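Local coordinates for protein N5-carboxyaminoimidazole ribonucleotide synthetase (Bacillus anthracis, PDB 3QFF) that probably carboxylates aminoimidazole ribonucleotide to its N5-carboxy form at the expense of ATP and bicarbonate, in bacterial purine biosynthesis, and binds ADP, at residues A[37-42]-A[55-60]; A[18-23]-A[67-72]; A[214-219]-A[230-235]. One frame throughout, in Å; residues are numbered along the deposited sequence.

Interaction 1 of 3, residues A[37-42]-A[55-60]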
loop_
_atom_site.group_PDB
_atom_site.type_symbol
_atom_site.label_atom_id
_atom_site.label_comp_id
_atom_site.label_asym_id
_atom_site.label_seq_id
_atom_site.Cartn_x
_atom_site.Cartn_y
_atom_site.Cartn_z
ATOM N N GLY A 37 -0.553 -8.629 7.849
ATOM C CA GLY A 37 -0.960 -9.057 9.177
ATOM C C GLY A 37 0.177 -9.315 10.147
ATOM O O GLY A 37 -0.001 -10.070 11.100
ATOM N N TYR A 38 1.345 -8.715 9.896
ATOM C CA TYR A 38 2.449 -8.749 10.857
ATOM C C TYR A 38 2.292 -7.681 11.936
ATOM O O TYR A 38 1.695 -6.622 11.709
ATOM C CB TYR A 38 3.809 -8.589 10.157
ATOM C CG TYR A 38 4.179 -9.788 9.344
ATOM C CD1 TYR A 38 4.752 -10.910 9.942
ATOM C CD2 TYR A 38 3.919 -9.826 7.970
ATOM C CE1 TYR A 38 5.075 -12.030 9.200
ATOM C CE2 TYR A 38 4.239 -10.953 7.210
ATOM C CZ TYR A 38 4.817 -12.047 7.829
ATOM O OH TYR A 38 5.127 -13.153 7.071
ATOM N N LYS A 39 2.832 -7.982 13.113
ATOM C CA LYS A 39 2.962 -7.018 14.203
ATOM C C LYS A 39 4.349 -6.384 14.086
ATOM O O LYS A 39 5.271 -7.009 13.570
ATOM C CB LYS A 39 2.779 -7.754 15.542
ATOM C CG LYS A 39 2.993 -6.903 16.790
ATOM C CD LYS A 39 2.491 -7.645 18.056
ATOM C CE LYS A 39 2.894 -6.894 19.337
ATOM N NZ LYS A 39 2.351 -7.548 20.575
ATOM N N ILE A 40 4.492 -5.143 14.537
ATOM C CA ILE A 40 5.731 -4.399 14.359
ATOM C C ILE A 40 6.277 -3.852 15.678
ATOM O O ILE A 40 5.547 -3.208 16.446
ATOM C CB ILE A 40 5.542 -3.199 13.371
ATOM C CG1 ILE A 40 5.011 -3.679 12.006
ATOM C CG2 ILE A 40 6.854 -2.365 13.229
ATOM C CD1 ILE A 40 5.955 -4.584 11.232
ATOM N N ALA A 41 7.558 -4.120 15.933
ATOM C CA ALA A 41 8.295 -3.454 17.019
ATOM C C ALA A 41 9.413 -2.618 16.411
ATOM O O ALA A 41 10.062 -3.050 15.456
ATOM C CB ALA A 41 8.855 -4.488 18.007
ATOM N N VAL A 42 9.645 -1.424 16.943
ATOM C CA VAL A 42 10.712 -0.565 16.427
ATOM C C VAL A 42 11.578 -0.045 17.573
ATOM O O VAL A 42 11.079 0.226 18.667
ATOM C CB VAL A 42 10.149 0.624 15.566
ATOM C CG1 VAL A 42 9.112 1.437 16.341
ATOM C CG2 VAL A 42 11.274 1.549 15.055
ATOM N N ALA A 55 3.861 1.422 14.602
ATOM C CA ALA A 55 4.317 0.222 15.310
ATOM C C ALA A 55 3.406 -0.154 16.473
ATOM O O ALA A 55 2.723 0.710 17.029
ATOM C CB ALA A 55 5.752 0.406 15.806
ATOM N N ASP A 56 3.394 -1.441 16.819
ATOM C CA ASP A 56 2.639 -1.937 17.972
ATOM C C ASP A 56 3.460 -1.709 19.243
ATOM O O ASP A 56 2.916 -1.387 20.310
ATOM C CB ASP A 56 2.309 -3.430 17.834
ATOM C CG ASP A 56 1.486 -3.751 16.586
ATOM O OD1 ASP A 56 0.249 -3.871 16.702
ATOM O OD2 ASP A 56 2.071 -3.883 15.484
ATOM N N ILE A 57 4.775 -1.877 19.120
ATOM C CA ILE A 57 5.706 -1.677 20.237
ATOM C C ILE A 57 6.819 -0.687 19.853
ATOM O O ILE A 57 7.399 -0.792 18.768
ATOM C CB ILE A 57 6.316 -3.023 20.695
ATOM C CG1 ILE A 57 5.200 -3.990 21.103
ATOM C CG2 ILE A 57 7.316 -2.824 21.843
ATOM C CD1 ILE A 57 5.671 -5.400 21.393
ATOM N N GLU A 58 7.105 0.263 20.745
ATOM C CA GLU A 58 8.163 1.250 20.549
ATOM C C GLU A 58 9.197 1.173 21.679
ATOM O O GLU A 58 8.843 1.258 22.853
ATOM C CB GLU A 58 7.556 2.657 20.474
ATOM C CG GLU A 58 8.560 3.821 20.324
ATOM C CD GLU A 58 7.896 5.205 20.452
ATOM O OE1 GLU A 58 8.437 6.191 19.917
ATOM O OE2 GLU A 58 6.816 5.319 21.071
ATOM N N ILE A 59 10.465 0.991 21.317
ATOM C CA ILE A 59 11.571 1.108 22.266
ATOM C C ILE A 59 12.405 2.348 21.949
ATOM O O ILE A 59 13.005 2.460 20.873
ATOM C CB ILE A 59 12.466 -0.157 22.278
ATOM C CG1 ILE A 59 11.640 -1.387 22.641
ATOM C CG2 ILE A 59 13.630 0.013 23.253
ATOM C CD1 ILE A 59 12.289 -2.702 22.278
ATOM N N VAL A 60 12.439 3.286 22.891
ATOM C CA VAL A 60 13.157 4.530 22.688
ATOM C C VAL A 60 14.534 4.397 23.346
ATOM O O VAL A 60 14.646 4.470 24.575
ATOM C CB VAL A 60 12.335 5.761 23.192
ATOM C CG1 VAL A 60 13.087 7.070 22.948
ATOM C CG2 VAL A 60 10.987 5.819 22.481
#
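Strands 39-42 and 57-60 pair in parallel, Ala41 opposite Ile57 and Val42 opposite Glu58, at the edge of the parallel, Rossmann-like sheet of the preATP-grasp domain, where 57-60 is an outermost strand within this chain. The axes of 39-42 and 57-60 run 7° apart at a closest approach of 4.8 Å.

Backbone hydrogen bonds form the ladder. Ile57 N gives to Ile40 O, Val42 N to Ile57 O, and Ile59 N to Val42 O at 2.8 Å, this last one nearly straight. Just before the strand, Asp56 N also turns onto Ile40 O (2.8 Å, but bent to 138°), making that carbonyl a double acceptor where 55-60 enters the sheet.

One side chain joins the polar network. The Asp56 carboxylate folds back so that OD2 takes the amide of Ile40, N to OD2 2.9 Å, on its anti side and somewhat out of the carboxylate plane. OD2 also forms a salt bridge with Lys34 of helix 24-35, which ties this helix to the entry of the strand. Lys39 instead lays its methylene CG against the same carboxylate, while its ammonium stays clear of OD1.

Apolar contacts fall on both faces. Ala41 and Ile57 meet CB to CB, on the face where Leu72 of helix 66-74 touches Ala41 and Ile59. The extended Lys39 chain, its CG anti to the backbone N, carries CE across the end of Ile57, 3.8 Å from its CD1. On the other face Ile40 CG2 meets the Ala55 methyl, and Val42, with chi1 at 55°, holds CG1 between its own N and carbonyl carbon, 3.6 Å from Ala55 CB.

Interaction 2 of 3, residues A[18-23]-A[67-72]; sequences GIIGGG and KAIQHL
Leu72 and Ile69, one helical turn apart on helix 66-74, press onto Ile20 and Gly18 of strand 16-20 in a helix-on-sheet contact of the Rossmann-like preATP-grasp domain. The strand and helix segments run close to antiparallel, 153° between directions, with axes 9.7 Å apart. No hydrogen bond crosses, so methyl and methylene groups carry the contact.

Its tight part centres on the Leu72 fork. The side chain, with CG trans to the backbone N (chi1 180°), carries the fork toward the strand, crossing Ile20 obliquely: CD2 lies 3.6 Å from Ile20 CG1 and 3.9 Å from the carbonyl O of Ile19, while CD1 rests 4.1 Å from the CA of Gly18, which has no side chain between it and the helix. Ile69 lays its CD1 across the outer end of Ile20, CD1 to CD1 3.8 Å, the two side chains at about a right angle.

The contact thins quickly beyond these residues. Lys67 and His71 lie on the exposed side of the helix, and Gly21 to Gly23 leave the strand for the turn before helix 24-35. That turn fits a GxGxxG pattern of the Rossmann type; Gly22 N bonds to Asp44 and Gly23 N to Glu82.

Around this buried core, strand 16-20 runs between strands 39-44 and 78-81. Leu72 also touches Ala41 and Leu43 of the former, and Leu94 of helix 88-97 packs against both Ile20 and Ile69, joining the two helices over one face of the sheet.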
loop_
_atom_site.group_PDB
_atom_site.type_symbol
_atom_site.label_atom_id
_atom_site.label_comp_id
_atom_site.label_asym_id
_atom_site.label_seq_id
_atom_site.Cartn_x
_atom_site.Cartn_y
_atom_site.Cartn_z
ATOM N N GLY A 18 10.688 -6.869 14.094
ATOM C CA GLY A 18 11.397 -5.815 14.802
ATOM C C GLY A 18 12.337 -5.066 13.880
ATOM O O GLY A 18 13.137 -5.672 13.155
ATOM N N ILE A 19 12.251 -3.743 13.925
ATOM C CA ILE A 19 13.022 -2.887 13.034
ATOM C C ILE A 19 13.959 -1.980 13.841
ATOM O O ILE A 19 13.524 -1.272 14.758
ATOM C CB ILE A 19 12.091 -2.014 12.145
ATOM C CG1 ILE A 19 11.097 -2.904 11.368
ATOM C CG2 ILE A 19 12.936 -1.116 11.210
ATOM C CD1 ILE A 19 10.035 -2.142 10.553
ATOM N N ILE A 20 15.244 -2.021 13.499
ATOM C CA ILE A 20 16.221 -1.111 14.086
ATOM C C ILE A 20 16.309 0.159 13.227
ATOM O O ILE A 20 16.846 0.146 12.115
ATOM C CB ILE A 20 17.611 -1.768 14.259
ATOM C CG1 ILE A 20 17.502 -3.042 15.109
ATOM C CG2 ILE A 20 18.631 -0.769 14.873
ATOM C CD1 ILE A 20 18.735 -3.894 15.099
ATOM N N GLY A 21 15.791 1.247 13.773
ATOM C CA GLY A 21 15.747 2.525 13.083
ATOM C C GLY A 21 14.308 2.836 12.736
ATOM O O GLY A 21 13.628 2.013 12.131
ATOM N N GLY A 22 13.841 4.018 13.125
ATOM C CA GLY A 22 12.422 4.342 13.012
ATOM C C GLY A 22 12.095 5.457 12.050
ATOM O O GLY A 22 11.046 6.087 12.189
ATOM N N GLY A 23 12.994 5.715 11.094
ATOM C CA GLY A 23 12.779 6.725 10.064
ATOM C C GLY A 23 11.805 6.246 8.980
ATOM O O GLY A 23 11.110 5.245 9.141
ATOM N N LYS A 67 21.579 -3.564 25.605
ATOM C CA LYS A 67 20.407 -4.005 26.374
ATOM C C LYS A 67 19.088 -3.724 25.643
ATOM O O LYS A 67 18.186 -4.561 25.638
ATOM C CB LYS A 67 20.369 -3.355 27.767
ATOM C CG LYS A 67 21.642 -3.536 28.607
ATOM C CD LYS A 67 21.634 -4.797 29.453
ATOM C CE LYS A 67 22.433 -4.577 30.747
ATOM N NZ LYS A 67 22.909 -5.859 31.331
ATOM N N ALA A 68 18.971 -2.544 25.049
ATOM C CA ALA A 68 17.761 -2.189 24.296
ATOM C C ALA A 68 17.645 -3.024 23.016
ATOM O O ALA A 68 16.572 -3.523 22.706
ATOM C CB ALA A 68 17.744 -0.701 23.980
ATOM N N ILE A 69 18.751 -3.168 22.287
ATOM C CA ILE A 69 18.829 -4.044 21.113
ATOM C C ILE A 69 18.364 -5.466 21.492
ATOM O O ILE A 69 17.614 -6.112 20.746
ATOM C CB ILE A 69 20.284 -4.078 20.524
ATOM C CG1 ILE A 69 20.627 -2.776 19.771
ATOM C CG2 ILE A 69 20.504 -5.294 19.610
ATOM C CD1 ILE A 69 19.761 -2.513 18.539
ATOM N N GLN A 70 18.814 -5.927 22.662
ATOM C CA GLN A 70 18.433 -7.226 23.194
ATOM C C GLN A 70 16.944 -7.291 23.492
ATOM O O GLN A 70 16.309 -8.299 23.207
ATOM C CB GLN A 70 19.256 -7.575 24.443
ATOM C CG GLN A 70 20.650 -8.097 24.095
ATOM C CD GLN A 70 21.585 -8.195 25.289
ATOM O OE1 GLN A 70 21.288 -7.704 26.375
ATOM N NE2 GLN A 70 22.731 -8.829 25.080
ATOM N N HIS A 71 16.397 -6.222 24.067
ATOM C CA HIS A 71 14.972 -6.171 24.361
ATOM C C HIS A 71 14.129 -6.251 23.073
ATOM O O HIS A 71 13.142 -6.963 23.031
ATOM C CB HIS A 71 14.608 -4.940 25.199
ATOM C CG HIS A 71 13.164 -4.893 25.585
ATOM N ND1 HIS A 71 12.421 -3.731 25.559
ATOM C CD2 HIS A 71 12.314 -5.875 25.970
ATOM C CE1 HIS A 71 11.178 -3.998 25.920
ATOM N NE2 HIS A 71 11.087 -5.291 26.175
ATOM N N LEU A 72 14.541 -5.534 22.028
ATOM C CA LEU A 72 13.883 -5.626 20.715
ATOM C C LEU A 72 13.933 -7.044 20.171
ATOM O O LEU A 72 12.918 -7.578 19.712
ATOM C CB LEU A 72 14.531 -4.666 19.701
ATOM C CG LEU A 72 13.952 -4.655 18.278
ATOM C CD1 LEU A 72 12.543 -4.036 18.269
ATOM C CD2 LEU A 72 14.869 -3.857 17.376
#

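Interaction 3 of 3, residues A[214-219]-A[230-235]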
loop_
_atom_site.group_PDB
_atom_site.type_symbol
_atom_site.label_atom_id
_atom_site.label_comp_id
_atom_site.label_asym_id
_atom_site.label_seq_id
_atom_site.Cartn_x
_atom_site.Cartn_y
_atom_site.Cartn_z
ATOM N N VAL A 214 15.386 -0.768 -14.073
ATOM C CA VAL A 214 16.389 0.270 -13.932
ATOM C C VAL A 214 15.754 1.664 -13.786
ATOM O O VAL A 214 14.934 2.067 -14.601
ATOM C CB VAL A 214 17.392 0.296 -15.120
ATOM C CG1 VAL A 214 18.519 1.284 -14.828
ATOM C CG2 VAL A 214 17.961 -1.108 -15.424
ATOM N N ALA A 215 16.173 2.398 -12.759
ATOM C CA ALA A 215 15.718 3.770 -12.554
ATOM C C ALA A 215 16.852 4.731 -12.882
ATOM O O ALA A 215 17.997 4.489 -12.508
ATOM C CB ALA A 215 15.279 3.977 -11.117
ATOM N N GLU A 216 16.522 5.811 -13.583
ATOM C CA GLU A 216 17.464 6.911 -13.810
ATOM C C GLU A 216 17.311 7.913 -12.668
ATOM O O GLU A 216 16.203 8.408 -12.415
ATOM C CB GLU A 216 17.206 7.561 -15.176
ATOM C CG GLU A 216 17.755 8.992 -15.339
ATOM C CD GLU A 216 17.304 9.654 -16.652
ATOM O OE1 GLU A 216 16.524 9.041 -17.406
ATOM O OE2 GLU A 216 17.729 10.796 -16.927
ATOM N N ASN A 217 18.419 8.218 -11.990
ATOM C CA ASN A 217 18.388 9.078 -10.814
ATOM C C ASN A 217 19.029 10.436 -11.015
ATOM O O ASN A 217 20.160 10.527 -11.506
ATOM C CB ASN A 217 19.055 8.371 -9.637
ATOM C CG ASN A 217 18.375 7.081 -9.306
ATOM O OD1 ASN A 217 17.149 6.999 -9.330
ATOM N ND2 ASN A 217 19.159 6.050 -9.025
ATOM N N ILE A 218 18.304 11.476 -10.610
ATOM C CA ILE A 218 18.797 12.845 -10.701
ATOM C C ILE A 218 19.083 13.389 -9.300
ATOM O O ILE A 218 18.168 13.528 -8.471
ATOM C CB ILE A 218 17.832 13.755 -11.553
ATOM C CG1 ILE A 218 17.636 13.137 -12.950
ATOM C CG2 ILE A 218 18.371 15.206 -11.635
ATOM C CD1 ILE A 218 16.821 13.964 -13.957
ATOM N N HIS A 219 20.365 13.655 -9.033
ATOM C CA HIS A 219 20.815 14.215 -7.760
ATOM C C HIS A 219 21.059 15.720 -7.868
ATOM O O HIS A 219 21.466 16.213 -8.923
ATOM C CB HIS A 219 22.087 13.521 -7.261
ATOM C CG HIS A 219 21.896 12.070 -6.958
ATOM N ND1 HIS A 219 21.994 11.094 -7.925
ATOM C CD2 HIS A 219 21.582 11.432 -5.806
ATOM C CE1 HIS A 219 21.757 9.913 -7.378
ATOM N NE2 HIS A 219 21.500 10.091 -6.095
ATOM N N PRO A 230 10.707 3.991 -16.861
ATOM C CA PRO A 230 11.995 3.372 -17.218
ATOM C C PRO A 230 13.106 4.407 -17.370
ATOM O O PRO A 230 12.856 5.531 -17.814
ATOM C CB PRO A 230 11.702 2.698 -18.571
ATOM C CG PRO A 230 10.184 2.651 -18.672
ATOM C CD PRO A 230 9.728 3.875 -17.953
ATOM N N ALA A 231 14.314 4.050 -16.945
ATOM C CA ALA A 231 15.480 4.917 -17.165
ATOM C C ALA A 231 15.592 5.206 -18.663
ATOM O O ALA A 231 15.330 4.333 -19.483
ATOM C CB ALA A 231 16.759 4.246 -16.645
ATOM N N ARG A 232 15.959 6.431 -19.018
ATOM C CA ARG A 232 16.046 6.815 -20.421
ATOM C C ARG A 232 17.399 6.384 -21.016
ATOM O O ARG A 232 18.276 7.210 -21.294
ATOM C CB ARG A 232 15.771 8.316 -20.592
ATOM C CG ARG A 232 14.351 8.722 -20.124
ATOM C CD ARG A 232 14.124 10.233 -20.104
ATOM N NE ARG A 232 14.939 10.903 -19.096
ATOM C CZ ARG A 232 15.034 12.226 -18.945
ATOM N NH1 ARG A 232 15.810 12.719 -17.991
ATOM N NH2 ARG A 232 14.357 13.063 -19.739
ATOM N N ILE A 233 17.550 5.071 -21.184
ATOM C CA ILE A 233 18.798 4.472 -21.641
ATOM C C ILE A 233 18.493 3.371 -22.655
ATOM O O ILE A 233 17.349 2.928 -22.761
ATOM C CB ILE A 233 19.641 3.899 -20.445
ATOM C CG1 ILE A 233 18.852 2.820 -19.684
ATOM C CG2 ILE A 233 20.104 5.020 -19.500
ATOM C CD1 ILE A 233 19.564 2.250 -18.484
ATOM N N THR A 234 19.513 2.934 -23.401
ATOM C CA THR A 234 19.342 1.865 -24.388
ATOM C C THR A 234 18.960 0.547 -23.726
ATOM O O THR A 234 19.251 0.322 -22.540
ATOM C CB THR A 234 20.624 1.630 -25.215
ATOM O OG1 THR A 234 21.667 1.138 -24.359
ATOM C CG2 THR A 234 21.092 2.932 -25.896
ATOM N N GLU A 235 18.326 -0.332 -24.498
ATOM C CA GLU A 235 17.983 -1.662 -24.016
ATOM C C GLU A 235 19.237 -2.428 -23.600
ATOM O O GLU A 235 19.163 -3.338 -22.782
ATOM C CB GLU A 235 17.215 -2.444 -25.088
ATOM C CG GLU A 235 16.320 -3.558 -24.539
ATOM C CD GLU A 235 15.216 -3.021 -23.642
ATOM O OE1 GLU A 235 15.107 -3.485 -22.480
ATOM O OE2 GLU A 235 14.473 -2.113 -24.087
#
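Glu216 swings CG trans to its backbone N (chi1 159°) and stays extended beyond it, while the Arg232 chain bends at chi3 (-67°); together these torsions bring carboxylate and guanidinium side by side. The pair joins strand 209-220 of the large antiparallel sheet in the ATP-grasp domain to the loop between strand 223-229 and helix 235-251.

The grip is side-on and bidentate. Arg232 NE reaches Glu216 OE1 at 3.0 Å with a nearly straight N-H; OE1 lies in the guanidinium plane and is met on its syn side, somewhat out of the carboxylate plane. NH1 reaches OE2 at 2.9 Å from above the carboxylate plane. The two flat groups are turned 26° against each other. A third bond fixes the carboxylate: Arg232 N, at the centre of an inverse gamma turn, meets Glu216 OE1 at 3.1 Å on the anti side, from the opposite face of the carboxylate to NE. OE2 also forms a salt bridge with Lys195 of strand 195-203, and Arg232 NH2 one with Glu366. The buried carboxylate thus has its oxygens taken by Arg232 and Lys195.

Beside the charged pair the contact is backbone and methyl. Ala231 N donates to Val214 O at 3.1 Å, and the Ala231 methyl sits against the Glu216 backbone, its CB 3.4 Å from Glu216 N. Val214 CG1 touches Ala231 CB at the start of segment 214-219, where Ala241 and Ile242 of helix 235-251 pack on Val214. At the other end of that segment His219 touches the bound ADP. Ile233 crosses Val214 at about a right angle, its CD1 3.9 Å from Val214 CG1.

Overall arrangement
From the N terminus, strand 16-20 opens the loop that interaction 2 closes when helix 66-74 packs back onto it. Interaction 1 is nested inside that loop, pairing 37-42 with 55-60 after a short connection. The two meet: Ala41 O probably bonds to Ile19 N, and Ile59 CD1 packs on His71, so strands 16-20, 39-44 and 57-60 and the helix form one layered unit in the preATP-grasp domain. Interaction 3 follows in series, closing the short loop around strand 223-229 in the ATP-grasp domain. It lies on the other side of the chain's centre, about 35 Å from interaction 2 between centres.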